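Local coordinates for protein enoyl CoA hydratase/isomerase (Crotonase) (Legionella pneumophila subsp. pneumophila, PDB 3I47) that probably hydrates enoyl-CoA thioesters or shifts their double bond, at residues M19-I22 and F28-Q31. Sequence-based numbering, arbitrary orientation.
Sequences MNRI and FDNQ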
loop_
_atom_site.group_PDB
_atom_site.type_symbol
_atom_site.label_atom_id
_atom_site.label_comp_id
_atom_site.label_asym_id
_atom_site.label_seq_id
_atom_site.Cartn_x
_atom_site.Cartn_y
_atom_site.Cartn_z
ATOM N N MET A 19 9.856 4.182 7.008
ATOM C CA MET A 19 10.334 3.370 8.127
ATOM C C MET A 19 11.847 3.544 8.247
ATOM O O MET A 19 12.583 3.350 7.281
ATOM C CB MET A 19 9.954 1.904 7.926
ATOM C CG MET A 19 8.433 1.654 8.001
ATOM S SD MET A 19 7.850 -0.066 7.690
ATOM C CE MET A 19 8.316 -0.308 5.960
ATOM N N ASN A 20 12.303 3.910 9.444
ATOM C CA ASN A 20 13.678 4.380 9.601
ATOM C C ASN A 20 14.413 3.700 10.765
ATOM O O ASN A 20 15.353 4.274 11.345
ATOM C CB ASN A 20 13.664 5.916 9.746
ATOM C CG ASN A 20 15.040 6.543 9.585
ATOM O OD1 ASN A 20 15.784 6.224 8.657
ATOM N ND2 ASN A 20 15.383 7.451 10.501
ATOM N N ARG A 21 14.006 2.476 11.095
ATOM C CA ARG A 21 14.755 1.665 12.070
ATOM C C ARG A 21 15.860 0.909 11.344
ATOM O O ARG A 21 15.786 -0.310 11.172
ATOM C CB ARG A 21 13.837 0.701 12.819
ATOM C CG ARG A 21 12.911 1.379 13.811
ATOM C CD ARG A 21 12.292 0.322 14.722
ATOM N NE ARG A 21 11.349 0.878 15.693
ATOM C CZ ARG A 21 10.652 0.127 16.547
ATOM N NH1 ARG A 21 10.810 -1.189 16.551
ATOM N NH2 ARG A 21 9.809 0.690 17.401
ATOM N N ILE A 22 16.872 1.650 10.895
ATOM C CA ILE A 22 17.910 1.089 10.032
ATOM C C ILE A 22 18.680 -0.054 10.700
ATOM O O ILE A 22 18.877 -1.108 10.095
ATOM C CB ILE A 22 18.855 2.205 9.500
ATOM C CG1 ILE A 22 18.076 3.115 8.528
ATOM C CG2 ILE A 22 20.117 1.589 8.856
ATOM C CD1 ILE A 22 18.817 4.392 8.133
ATOM N N PHE A 28 9.161 -5.293 12.743
ATOM C CA PHE A 28 7.883 -4.779 13.250
ATOM C C PHE A 28 7.660 -5.006 14.743
ATOM O O PHE A 28 8.012 -6.058 15.303
ATOM C CB PHE A 28 6.714 -5.444 12.497
ATOM C CG PHE A 28 6.383 -4.822 11.150
ATOM C CD1 PHE A 28 7.242 -3.919 10.518
ATOM C CD2 PHE A 28 5.200 -5.184 10.510
ATOM C CE1 PHE A 28 6.912 -3.369 9.249
ATOM C CE2 PHE A 28 4.861 -4.635 9.266
ATOM C CZ PHE A 28 5.713 -3.737 8.644
ATOM N N ASP A 29 7.073 -4.009 15.393
ATOM C CA ASP A 29 6.447 -4.199 16.706
ATOM C C ASP A 29 5.233 -3.276 16.803
ATOM O O ASP A 29 4.959 -2.511 15.864
ATOM C CB ASP A 29 7.444 -4.014 17.872
ATOM C CG ASP A 29 8.030 -2.611 17.956
ATOM O OD1 ASP A 29 7.337 -1.627 17.626
ATOM O OD2 ASP A 29 9.189 -2.486 18.414
ATOM N N ASN A 30 4.497 -3.347 17.907
ATOM C CA ASN A 30 3.263 -2.590 18.022
ATOM C C ASN A 30 3.521 -1.079 18.103
ATOM O O ASN A 30 2.670 -0.297 17.691
ATOM C CB ASN A 30 2.461 -3.043 19.244
ATOM C CG ASN A 30 3.266 -2.944 20.508
ATOM O OD1 ASN A 30 4.284 -3.627 20.651
ATOM N ND2 ASN A 30 2.855 -2.058 21.411
ATOM N N GLN A 31 4.694 -0.682 18.600
ATOM C CA GLN A 31 5.042 0.753 18.698
ATOM C C GLN A 31 5.263 1.355 17.307
ATOM O O GLN A 31 4.667 2.387 16.977
ATOM C CB GLN A 31 6.271 0.960 19.580
ATOM C CG GLN A 31 6.612 2.429 19.820
ATOM C CD GLN A 31 7.859 2.574 20.654
ATOM O OE1 GLN A 31 7.895 2.152 21.809
ATOM N NE2 GLN A 31 8.897 3.188 20.074
HETATM O O HOH W 1 8.910 3.279 17.097
HETATM O O HOH W 2 9.648 -0.291 20.237
#
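Arg21 reaches across to Asp29 with its chain fully extended from CG to NE (chi3 -178°), and the two side chains meet at about a right angle. Arg21 NH1 makes the main bond of the salt bridge, 2.8 Å to Asp29 OD2 and nearly straight at 169°. The oxygen lies in the guanidinium plane, but the NH1 donor stands above the carboxylate plane and the two planes are 68° apart, so this is not a flat, two-pronged pairing; Arg21 NH2 adds only weak bonds to Asp29 OD1 and OD2, each 3.4 Å long. One water accepts from both Arg21 NH2 and Gln31 NE2, and a second donates to Asp29 OD2 and accepts a weak bond from Arg21 NH2. On the buried side, Met19 SD sits 3.8 Å from Phe28 CE1, a Met-aromatic contact at the ring edge. The contact closes the loop between strand 14-19 and helix 30-45 of the crotonase fold. Asp29 is the N-cap of that helix, its OD1 accepting from Leu32 N, while Arg21 NE forms a salt bridge with Asp5. Arg21 thus joins the chain start at Asp5 to the N-terminus of helix 30-45, and its shared positive charge and the helix start probably both favour an ionised Asp29.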